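Local coordinates for protein endonuclease and methylase LlaGI (Lactococcus lactis, PDB 5FFJ) that acts as a Type ISP restriction-modification enzyme, joining DNA sequence recognition, probable adenine methylation and a helicase-like ATPase in one chain, at residues 703-713 with 968-979; 989-997 with 1019-1027. All coordinates share one frame; numbering follows the deposited sequence.

Contact 1 of 2, residues 703-713 with 968-979. With nucleotides of chain B.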
loop_
_atom_site.group_PDB
_atom_site.type_symbol
_atom_site.label_atom_id
_atom_site.label_comp_id
_atom_site.label_asym_id
_atom_site.label_seq_id
_atom_site.Cartn_x
_atom_site.Cartn_y
_atom_site.Cartn_z
ATOM N N VAL A 703 7.768 6.931 1.539
ATOM C CA VAL A 703 7.309 8.037 0.703
ATOM C C VAL A 703 8.480 8.961 0.392
ATOM O O VAL A 703 9.141 9.465 1.299
ATOM C CB VAL A 703 6.191 8.864 1.374
ATOM C CG1 VAL A 703 5.456 9.694 0.327
ATOM C CG2 VAL A 703 5.212 7.967 2.123
ATOM N N PHE A 704 8.734 9.178 -0.894
ATOM C CA PHE A 704 9.804 10.071 -1.318
ATOM C C PHE A 704 9.333 11.522 -1.276
ATOM O O PHE A 704 8.388 11.899 -1.969
ATOM C CB PHE A 704 10.282 9.707 -2.723
ATOM C CG PHE A 704 11.187 10.734 -3.338
ATOM C CD1 PHE A 704 12.506 10.848 -2.928
ATOM C CD2 PHE A 704 10.721 11.586 -4.326
ATOM C CE1 PHE A 704 13.342 11.796 -3.491
ATOM C CE2 PHE A 704 11.553 12.535 -4.893
ATOM C CZ PHE A 704 12.866 12.639 -4.475
ATOM N N THR A 705 9.999 12.331 -0.459
ATOM C CA THR A 705 9.622 13.730 -0.293
ATOM C C THR A 705 10.236 14.601 -1.391
ATOM O O THR A 705 11.449 14.561 -1.600
ATOM C CB THR A 705 10.070 14.266 1.077
ATOM O OG1 THR A 705 9.684 13.346 2.107
ATOM C CG2 THR A 705 9.445 15.630 1.346
ATOM N N PRO A 706 9.400 15.386 -2.102
ATOM C CA PRO A 706 9.901 16.309 -3.128
ATOM C C PRO A 706 11.005 17.242 -2.628
ATOM O O PRO A 706 10.870 17.853 -1.568
ATOM C CB PRO A 706 8.654 17.109 -3.514
ATOM C CG PRO A 706 7.531 16.169 -3.277
ATOM C CD PRO A 706 7.925 15.342 -2.084
ATOM N N ILE A 707 12.082 17.341 -3.400
ATOM C CA ILE A 707 13.228 18.177 -3.051
ATOM C C ILE A 707 12.854 19.657 -2.959
ATOM O O ILE A 707 13.401 20.391 -2.136
ATOM C CB ILE A 707 14.364 17.997 -4.083
ATOM C CG1 ILE A 707 15.007 16.619 -3.918
ATOM C CG2 ILE A 707 15.433 19.076 -3.924
ATOM C CD1 ILE A 707 15.536 16.029 -5.209
ATOM N N GLU A 708 11.933 20.095 -3.812
ATOM C CA GLU A 708 11.496 21.487 -3.806
ATOM C C GLU A 708 10.806 21.829 -2.487
ATOM O O GLU A 708 10.801 22.983 -2.059
ATOM C CB GLU A 708 10.550 21.771 -4.977
ATOM C CG GLU A 708 11.126 21.468 -6.354
ATOM C CD GLU A 708 10.951 20.016 -6.764
ATOM O OE1 GLU A 708 10.762 19.160 -5.874
ATOM O OE2 GLU A 708 10.998 19.733 -7.980
ATOM N N VAL A 709 10.221 20.817 -1.851
ATOM C CA VAL A 709 9.555 20.989 -0.565
ATOM C C VAL A 709 10.576 21.014 0.570
ATOM O O VAL A 709 10.564 21.912 1.412
ATOM C CB VAL A 709 8.536 19.857 -0.312
ATOM C CG1 VAL A 709 8.025 19.884 1.130
ATOM C CG2 VAL A 709 7.380 19.955 -1.295
ATOM N N VAL A 710 11.442 20.005 0.584
ATOM C CA VAL A 710 12.461 19.854 1.618
ATOM C C VAL A 710 13.334 21.103 1.701
ATOM O O VAL A 710 13.574 21.628 2.788
ATOM C CB VAL A 710 13.346 18.612 1.348
ATOM C CG1 VAL A 710 14.465 18.493 2.383
ATOM C CG2 VAL A 710 12.501 17.342 1.343
ATOM N N ASP A 711 13.796 21.577 0.549
ATOM C CA ASP A 711 14.630 22.770 0.484
ATOM C C ASP A 711 13.893 23.995 1.012
ATOM O O ASP A 711 14.500 24.879 1.616
ATOM C CB ASP A 711 15.089 23.029 -0.955
ATOM C CG ASP A 711 16.302 22.203 -1.342
ATOM O OD1 ASP A 711 16.547 21.158 -0.702
ATOM O OD2 ASP A 711 17.011 22.599 -2.291
ATOM N N PHE A 712 12.585 24.044 0.783
ATOM C CA PHE A 712 11.806 25.230 1.117
ATOM C C PHE A 712 11.817 25.529 2.613
ATOM O O PHE A 712 11.965 26.685 3.012
ATOM C CB PHE A 712 10.360 25.088 0.637
ATOM C CG PHE A 712 9.507 26.290 0.938
ATOM C CD1 PHE A 712 9.457 27.359 0.059
ATOM C CD2 PHE A 712 8.764 26.354 2.105
ATOM C CE1 PHE A 712 8.677 28.468 0.336
ATOM C CE2 PHE A 712 7.984 27.459 2.387
ATOM C CZ PHE A 712 7.941 28.517 1.501
ATOM N N ILE A 713 11.657 24.499 3.441
ATOM C CA ILE A 713 11.572 24.717 4.882
ATOM C C ILE A 713 12.950 24.931 5.499
ATOM O O ILE A 713 13.072 25.596 6.522
ATOM C CB ILE A 713 10.864 23.550 5.613
ATOM C CG1 ILE A 713 11.640 22.238 5.476
ATOM C CG2 ILE A 713 9.456 23.381 5.085
ATOM C CD1 ILE A 713 11.216 21.200 6.490
ATOM N N ILE A 968 1.045 16.944 -3.921
ATOM C CA ILE A 968 2.462 17.219 -3.674
ATOM C C ILE A 968 3.345 15.968 -3.677
ATOM O O ILE A 968 4.478 16.008 -4.155
ATOM C CB ILE A 968 2.655 17.944 -2.324
ATOM C CG1 ILE A 968 2.103 19.371 -2.405
ATOM C CG2 ILE A 968 4.134 17.962 -1.923
ATOM C CD1 ILE A 968 2.943 20.318 -3.241
ATOM N N PHE A 969 2.838 14.878 -3.112
ATOM C CA PHE A 969 3.557 13.609 -3.113
ATOM C C PHE A 969 3.046 12.685 -4.220
ATOM O O PHE A 969 3.296 11.479 -4.196
ATOM C CB PHE A 969 3.434 12.934 -1.742
ATOM C CG PHE A 969 3.922 13.792 -0.606
ATOM C CD1 PHE A 969 5.238 13.719 -0.181
ATOM C CD2 PHE A 969 3.069 14.683 0.025
ATOM C CE1 PHE A 969 5.693 14.513 0.859
ATOM C CE2 PHE A 969 3.518 15.480 1.064
ATOM C CZ PHE A 969 4.831 15.394 1.482
ATOM N N GLY A 970 2.344 13.263 -5.195
ATOM C CA GLY A 970 1.815 12.508 -6.318
ATOM C C GLY A 970 0.979 11.326 -5.875
ATOM O O GLY A 970 -0.030 11.484 -5.190
ATOM N N SER A 971 1.415 10.131 -6.257
ATOM C CA SER A 971 0.710 8.906 -5.905
ATOM C C SER A 971 1.009 8.476 -4.469
ATOM O O SER A 971 0.560 7.421 -4.022
ATOM C CB SER A 971 1.089 7.787 -6.878
ATOM O OG SER A 971 2.492 7.754 -7.084
ATOM N N GLY A 972 1.760 9.300 -3.746
ATOM C CA GLY A 972 2.168 8.968 -2.392
ATOM C C GLY A 972 1.097 9.248 -1.355
ATOM O O GLY A 972 0.935 8.484 -0.403
ATOM N N SER A 973 0.369 10.346 -1.537
ATOM C CA SER A 973 -0.646 10.757 -0.574
ATOM C C SER A 973 -1.802 11.492 -1.238
ATOM O O SER A 973 -1.611 12.249 -2.192
ATOM C CB SER A 973 -0.023 11.644 0.505
ATOM O OG SER A 973 -1.022 12.235 1.316
ATOM N N ARG A 974 -2.999 11.267 -0.707
ATOM C CA ARG A 974 -4.220 11.849 -1.249
ATOM C C ARG A 974 -4.709 13.009 -0.385
ATOM O O ARG A 974 -5.622 13.739 -0.771
ATOM C CB ARG A 974 -5.310 10.775 -1.353
ATOM C CG ARG A 974 -6.204 10.915 -2.570
ATOM C CD ARG A 974 -6.381 9.589 -3.289
ATOM N NE ARG A 974 -7.321 8.693 -2.619
ATOM C CZ ARG A 974 -8.641 8.737 -2.774
ATOM N NH1 ARG A 974 -9.194 9.644 -3.569
ATOM N NH2 ARG A 974 -9.414 7.876 -2.128
ATOM N N THR A 975 -4.093 13.173 0.782
ATOM C CA THR A 975 -4.538 14.164 1.756
ATOM C C THR A 975 -4.156 15.585 1.367
ATOM O O THR A 975 -3.243 15.799 0.571
ATOM C CB THR A 975 -3.946 13.885 3.145
ATOM O OG1 THR A 975 -2.518 13.995 3.086
ATOM C CG2 THR A 975 -4.329 12.495 3.625
ATOM N N SER A 976 -4.862 16.554 1.939
ATOM C CA SER A 976 -4.470 17.948 1.814
ATOM C C SER A 976 -3.085 18.109 2.428
ATOM O O SER A 976 -2.836 17.615 3.528
ATOM C CB SER A 976 -5.478 18.867 2.509
ATOM O OG SER A 976 -5.213 20.229 2.218
ATOM N N ILE A 977 -2.187 18.781 1.714
ATOM C CA ILE A 977 -0.822 18.991 2.190
ATOM C C ILE A 977 -0.594 20.454 2.557
ATOM O O ILE A 977 -1.127 21.360 1.916
ATOM C CB ILE A 977 0.213 18.562 1.130
ATOM C CG1 ILE A 977 0.059 17.073 0.804
ATOM C CG2 ILE A 977 1.632 18.854 1.604
ATOM C CD1 ILE A 977 0.225 16.141 1.998
ATOM N N ALA A 978 0.209 20.672 3.593
ATOM C CA ALA A 978 0.543 22.018 4.031
ATOM C C ALA A 978 1.907 22.033 4.700
ATOM O O ALA A 978 2.271 21.092 5.407
ATOM C CB ALA A 978 -0.518 22.549 4.983
ATOM N N ILE A 979 2.661 23.100 4.462
ATOM C CA ILE A 979 3.927 23.304 5.146
ATOM C C ILE A 979 3.703 24.210 6.347
ATOM O O ILE A 979 3.160 25.309 6.216
ATOM C CB ILE A 979 4.992 23.913 4.217
ATOM C CG1 ILE A 979 5.480 22.857 3.221
ATOM C CG2 ILE A 979 6.171 24.441 5.032
ATOM C CD1 ILE A 979 6.395 23.393 2.136
ATOM P P DG B 12 -3.247 7.909 0.575
ATOM O OP1 DG B 12 -3.719 9.297 0.765
ATOM O OP2 DG B 12 -4.121 6.771 0.939
ATOM O "O5'" DG B 12 -2.855 7.787 -0.970
ATOM C "C5'" DG B 12 -2.168 6.635 -1.440
ATOM C "C4'" DG B 12 -3.129 5.493 -1.683
ATOM O "O4'" DG B 12 -4.236 5.968 -2.490
ATOM C "C3'" DG B 12 -2.548 4.330 -2.463
ATOM O "O3'" DG B 12 -3.253 3.115 -2.156
ATOM C "C2'" DG B 12 -2.733 4.795 -3.904
ATOM C "C1'" DG B 12 -4.048 5.580 -3.844
ATOM N N9 DG B 12 -4.090 6.784 -4.690
ATOM C C8 DG B 12 -3.044 7.611 -5.040
ATOM N N7 DG B 12 -3.403 8.610 -5.806
ATOM C C5 DG B 12 -4.772 8.436 -5.972
ATOM C C6 DG B 12 -5.713 9.207 -6.701
ATOM O O6 DG B 12 -5.517 10.232 -7.368
ATOM N N1 DG B 12 -6.997 8.678 -6.602
ATOM C C2 DG B 12 -7.328 7.548 -5.892
ATOM N N2 DG B 12 -8.615 7.188 -5.907
ATOM N N3 DG B 12 -6.458 6.821 -5.209
ATOM C C4 DG B 12 -5.206 7.318 -5.292
ATOM P P DA B 11 -4.559 8.072 6.121
ATOM O OP1 DA B 11 -4.256 6.623 6.118
ATOM O OP2 DA B 11 -4.165 8.906 7.280
ATOM O "O5'" DA B 11 -3.932 8.709 4.792
ATOM C "C5'" DA B 11 -2.568 9.108 4.764
ATOM C "C4'" DA B 11 -2.038 9.105 3.343
ATOM O "O4'" DA B 11 -0.755 9.787 3.296
ATOM C "C3'" DA B 11 -1.766 7.724 2.768
ATOM O "O3'" DA B 11 -1.841 7.735 1.337
ATOM C "C2'" DA B 11 -0.351 7.473 3.264
ATOM C "C1'" DA B 11 0.278 8.845 3.038
ATOM N N9 DA B 11 1.416 9.165 3.898
ATOM C C8 DA B 11 1.738 8.612 5.107
ATOM N N7 DA B 11 2.816 9.126 5.652
ATOM C C5 DA B 11 3.220 10.089 4.744
ATOM C C6 DA B 11 4.303 10.991 4.733
ATOM N N6 DA B 11 5.209 11.064 5.712
ATOM N N1 DA B 11 4.417 11.818 3.674
ATOM C C2 DA B 11 3.509 11.741 2.696
ATOM N N3 DA B 11 2.454 10.937 2.597
ATOM C C4 DA B 11 2.367 10.129 3.662
#
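I979 packs against V709, F712 and I713, joining the start of helix 707-725 to a strand of the Rossmann-like methyltransferase sheet. Strand 977-984 runs antiparallel to both its neighbours, 915-922 and 944-951, as in class I methyltransferases. The buried end is closely packed, and only apolar side chains meet there. I979 has CG1 anti to its carbonyl carbon (chi1 -73°) and an extended arm, which brings I979 CD1 to both V709 CG1 and F712 CD2, the latter at 3.8 Å. I979 CG2 meets I713 CG2 at 3.5 Å. V709 CG2 turns instead to I968 CG2, which also touches the P706 ring.

I968 CG2 lies on one face of the F969 ring, and P706 CD approaches F969 CD1 at 3.7 Å. On the opposite face DA11 of chain B sets its C2 3.7 Å above the ring centre. V703 lies against the same base, consistent with an adenine held in the methyltransferase pocket. T705 OG1 is hydrogen-bonded to N854 ND2, in the NPPY sequence typical of adenine-N6 methyltransferases. Towards the DNA, the protein segments meet more loosely: V703 CG1 stays 4.3 Å from G972 CA. S973 OG donates to O4' of DA11 of chain B at 3.2 Å. R974 N donates to OP1 of DG12 of chain B at 2.6 Å, while N2 of that nucleotide lies 3.4 Å above the centre of the R974 guanidinium.

Contact 2 of 2, residues 989-997 with 1019-1027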
loop_
_atom_site.group_PDB
_atom_site.type_symbol
_atom_site.label_atom_id
_atom_site.label_comp_id
_atom_site.label_asym_id
_atom_site.label_seq_id
_atom_site.Cartn_x
_atom_site.Cartn_y
_atom_site.Cartn_z
ATOM N N ASN A 989 3.687 38.130 22.033
ATOM C CA ASN A 989 3.166 38.282 20.680
ATOM C C ASN A 989 2.692 36.943 20.117
ATOM O O ASN A 989 3.429 35.955 20.136
ATOM C CB ASN A 989 4.237 38.893 19.769
ATOM C CG ASN A 989 3.650 39.627 18.571
ATOM O OD1 ASN A 989 2.432 39.736 18.424
ATOM N ND2 ASN A 989 4.524 40.145 17.713
ATOM N N HIS A 990 1.455 36.924 19.628
ATOM C CA HIS A 990 0.859 35.729 19.036
ATOM C C HIS A 990 0.135 36.090 17.747
ATOM O O HIS A 990 -0.857 36.819 17.777
ATOM C CB HIS A 990 -0.120 35.068 20.010
ATOM C CG HIS A 990 0.528 34.514 21.238
ATOM N ND1 HIS A 990 1.863 34.174 21.293
ATOM C CD2 HIS A 990 0.021 34.239 22.465
ATOM C CE1 HIS A 990 2.149 33.716 22.494
ATOM N NE2 HIS A 990 1.051 33.743 23.228
ATOM N N GLU A 991 0.626 35.583 16.620
ATOM C CA GLU A 991 -0.005 35.858 15.334
ATOM C C GLU A 991 0.174 34.723 14.328
ATOM O O GLU A 991 1.205 34.046 14.301
ATOM C CB GLU A 991 0.541 37.158 14.743
ATOM C CG GLU A 991 2.058 37.259 14.723
ATOM C CD GLU A 991 2.536 38.560 14.107
ATOM O OE1 GLU A 991 1.686 39.324 13.601
ATOM O OE2 GLU A 991 3.756 38.823 14.127
ATOM N N VAL A 992 -0.851 34.539 13.500
ATOM C CA VAL A 992 -0.862 33.515 12.464
ATOM C C VAL A 992 -0.574 34.148 11.106
ATOM O O VAL A 992 -1.042 35.252 10.816
ATOM C CB VAL A 992 -2.222 32.786 12.408
ATOM C CG1 VAL A 992 -2.180 31.636 11.410
ATOM C CG2 VAL A 992 -2.615 32.278 13.788
ATOM N N HIS A 993 0.196 33.444 10.282
ATOM C CA HIS A 993 0.490 33.883 8.923
ATOM C C HIS A 993 0.104 32.777 7.948
ATOM O O HIS A 993 0.675 31.689 7.977
ATOM C CB HIS A 993 1.970 34.244 8.782
ATOM C CG HIS A 993 2.435 35.268 9.770
ATOM N ND1 HIS A 993 1.893 36.533 9.845
ATOM C CD2 HIS A 993 3.393 35.213 10.728
ATOM C CE1 HIS A 993 2.494 37.213 10.805
ATOM N NE2 HIS A 993 3.408 36.435 11.356
ATOM N N TYR A 994 -0.875 33.057 7.091
ATOM C CA TYR A 994 -1.462 32.026 6.244
ATOM C C TYR A 994 -1.458 32.412 4.772
ATOM O O TYR A 994 -1.663 33.575 4.419
ATOM C CB TYR A 994 -2.893 31.735 6.700
ATOM C CG TYR A 994 -3.659 30.809 5.783
ATOM C CD1 TYR A 994 -3.452 29.435 5.814
ATOM C CD2 TYR A 994 -4.593 31.311 4.888
ATOM C CE1 TYR A 994 -4.154 28.588 4.972
ATOM C CE2 TYR A 994 -5.298 30.475 4.047
ATOM C CZ TYR A 994 -5.077 29.116 4.092
ATOM O OH TYR A 994 -5.780 28.282 3.252
ATOM N N HIS A 995 -1.219 31.421 3.918
ATOM C CA HIS A 995 -1.304 31.617 2.479
ATOM C C HIS A 995 -1.846 30.373 1.783
ATOM O O HIS A 995 -1.341 29.265 1.977
ATOM C CB HIS A 995 0.062 31.977 1.899
ATOM C CG HIS A 995 0.017 32.354 0.451
ATOM N ND1 HIS A 995 0.710 31.665 -0.521
ATOM C CD2 HIS A 995 -0.654 33.339 -0.191
ATOM C CE1 HIS A 995 0.475 32.217 -1.699
ATOM N NE2 HIS A 995 -0.351 33.233 -1.527
ATOM N N ASP A 996 -2.885 30.570 0.979
ATOM C CA ASP A 996 -3.410 29.524 0.112
ATOM C C ASP A 996 -2.645 29.570 -1.204
ATOM O O ASP A 996 -2.592 30.612 -1.858
ATOM C CB ASP A 996 -4.912 29.715 -0.118
ATOM C CG ASP A 996 -5.564 28.525 -0.803
ATOM O OD1 ASP A 996 -4.872 27.789 -1.538
ATOM O OD2 ASP A 996 -6.782 28.328 -0.607
ATOM N N ILE A 997 -2.053 28.445 -1.593
ATOM C CA ILE A 997 -1.237 28.395 -2.804
ATOM C C ILE A 997 -2.059 28.702 -4.055
ATOM O O ILE A 997 -1.500 28.980 -5.117
ATOM C CB ILE A 997 -0.557 27.016 -2.973
ATOM C CG1 ILE A 997 0.633 27.119 -3.930
ATOM C CG2 ILE A 997 -1.562 25.971 -3.460
ATOM C CD1 ILE A 997 1.555 25.911 -3.890
ATOM N N ILE A 1019 6.938 35.008 0.507
ATOM C CA ILE A 1019 5.504 34.765 0.369
ATOM C C ILE A 1019 4.689 35.944 0.893
ATOM O O ILE A 1019 4.995 36.502 1.947
ATOM C CB ILE A 1019 5.067 33.488 1.124
ATOM C CG1 ILE A 1019 5.742 32.248 0.527
ATOM C CG2 ILE A 1019 3.544 33.333 1.097
ATOM C CD1 ILE A 1019 5.342 31.932 -0.906
ATOM N N ASP A 1020 3.650 36.314 0.150
ATOM C CA ASP A 1020 2.695 37.310 0.616
ATOM C C ASP A 1020 1.765 36.662 1.637
ATOM O O ASP A 1020 0.839 35.936 1.274
ATOM C CB ASP A 1020 1.895 37.891 -0.553
ATOM C CG ASP A 1020 1.080 39.115 -0.159
ATOM O OD1 ASP A 1020 0.701 39.236 1.026
ATOM O OD2 ASP A 1020 0.817 39.960 -1.038
ATOM N N TRP A 1021 2.018 36.930 2.915
ATOM C CA TRP A 1021 1.232 36.340 3.992
ATOM C C TRP A 1021 -0.019 37.154 4.289
ATOM O O TRP A 1021 -0.050 38.366 4.072
ATOM C CB TRP A 1021 2.070 36.222 5.265
ATOM C CG TRP A 1021 3.275 35.368 5.103
ATOM C CD1 TRP A 1021 4.573 35.780 5.069
ATOM C CD2 TRP A 1021 3.300 33.946 4.944
ATOM N NE1 TRP A 1021 5.407 34.703 4.902
ATOM C CE2 TRP A 1021 4.649 33.564 4.824
ATOM C CE3 TRP A 1021 2.311 32.959 4.896
ATOM C CZ2 TRP A 1021 5.035 32.238 4.656
ATOM C CZ3 TRP A 1021 2.696 31.642 4.730
ATOM C CH2 TRP A 1021 4.048 31.294 4.611
ATOM N N GLU A 1022 -1.048 36.471 4.784
ATOM C CA GLU A 1022 -2.243 37.133 5.288
ATOM C C GLU A 1022 -2.266 37.041 6.806
ATOM O O GLU A 1022 -2.146 35.954 7.373
ATOM C CB GLU A 1022 -3.512 36.507 4.705
ATOM C CG GLU A 1022 -4.783 37.268 5.060
ATOM C CD GLU A 1022 -6.043 36.520 4.681
ATOM O OE1 GLU A 1022 -7.126 36.890 5.181
ATOM O OE2 GLU A 1022 -5.952 35.564 3.882
ATOM N N ASN A 1023 -2.411 38.186 7.462
ATOM C CA ASN A 1023 -2.512 38.217 8.913
ATOM C C ASN A 1023 -3.882 37.716 9.354
ATOM O O ASN A 1023 -4.908 38.253 8.933
ATOM C CB ASN A 1023 -2.267 39.633 9.440
ATOM C CG ASN A 1023 -1.342 39.659 10.644
ATOM O OD1 ASN A 1023 -0.326 38.963 10.680
ATOM N ND2 ASN A 1023 -1.693 40.462 11.641
ATOM N N ILE A 1024 -3.891 36.684 10.193
ATOM C CA ILE A 1024 -5.131 36.049 10.628
ATOM C C ILE A 1024 -5.333 36.172 12.134
ATOM O O ILE A 1024 -4.461 35.802 12.923
ATOM C CB ILE A 1024 -5.157 34.555 10.222
ATOM C CG1 ILE A 1024 -5.503 34.434 8.733
ATOM C CG2 ILE A 1024 -6.158 33.765 11.084
ATOM C CD1 ILE A 1024 -5.623 33.014 8.221
ATOM N N SER A 1025 -6.497 36.685 12.515
ATOM C CA SER A 1025 -6.903 36.756 13.912
ATOM C C SER A 1025 -7.992 35.718 14.179
ATOM O O SER A 1025 -9.152 35.951 13.836
ATOM C CB SER A 1025 -7.411 38.160 14.258
ATOM O OG SER A 1025 -8.540 38.504 13.472
ATOM N N PRO A 1026 -7.626 34.566 14.775
ATOM C CA PRO A 1026 -8.631 33.527 15.044
ATOM C C PRO A 1026 -9.848 34.032 15.823
ATOM O O PRO A 1026 -9.716 34.921 16.662
ATOM C CB PRO A 1026 -7.859 32.483 15.867
ATOM C CG PRO A 1026 -6.530 33.094 16.180
ATOM C CD PRO A 1026 -6.272 34.108 15.129
ATOM N N ASP A 1027 -11.012 33.455 15.537
ATOM C CA ASP A 1027 -12.273 33.908 16.119
ATOM C C ASP A 1027 -12.649 33.103 17.364
ATOM O O ASP A 1027 -11.852 32.304 17.861
ATOM C CB ASP A 1027 -13.394 33.828 15.073
ATOM C CG ASP A 1027 -13.520 32.447 14.443
ATOM O OD1 ASP A 1027 -12.916 31.485 14.963
ATOM O OD2 ASP A 1027 -14.230 32.326 13.422
#
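W1021 lays its indole against H993, whose CB sits 3.7 Å above one face, towards the rim. I1019 CG2 sits on the opposite face, over the ring centre. The benzo edge reaches the neighbouring backbone, with W1021 CE3 3.7 Å from H993 O. W1021 NE1 is hydrogen-bonded to I1016 O, which fixes how the indole is turned. Y946 also meets this indole and stacks on the H993 ring. With an alanine here, H993 CB and I1019 CG2 would probably lose the surface that separates them, and I1016 O would lose its donor.

The backbones form an antiparallel pair, with 1022-1024 as the outermost strand of the methyltransferase sheet. I1024 N donates to V992 O at 3.2 Å. Y994 and E1022 exchange bonds in both directions. V992-I1024 and Y994-E1022 are hydrogen-bonded pairs; H993-N1023, between these two pairs, is non-hydrogen-bonded.

V992, Y994, E1022 and I1024 lie on the face away from H993 and N1023. I1024 sends its extended arm across Y994, with I1024 CD1 3.4 Å from Y994 CB, while I1024 CB packs on V992 CB. Y994 OH is hydrogen-bonded to N949 ND2. Past the last bridge, H995 has CG anti to its backbone N (chi1 -173°). This lays the imidazole across I1019 CG2, and H995 CD2 comes 3.3 Å from D1020 O. N1023 OD1 lies at the H993 ring edge, 3.3 Å from H993 CE1. No salt bridge crosses the pair, so the attachment of this edge strand probably depends on three backbone bonds and on side-chain packing.

Both contacts belong to one mixed sheet, but to different parts of it. Contact 1 is mostly buried and sets a helix against strand 977-984, an inner strand. Contact 2 is only partly buried and adds strand 1022-1024 at the sheet's edge. Strands 977-984 and 991-996 follow each other in the chain, yet 944-951 lies between them in the sheet. The loop around I1016 reaches both, touching F712 in contact 1 and bonding W1021 in contact 2. No hydrogen bond crosses contact 1, whereas backbone bonds zip contact 2. Contact 1 also holds DNA directly; the nearest atom of contact 2 is about 14 Å from the bound nucleic acid.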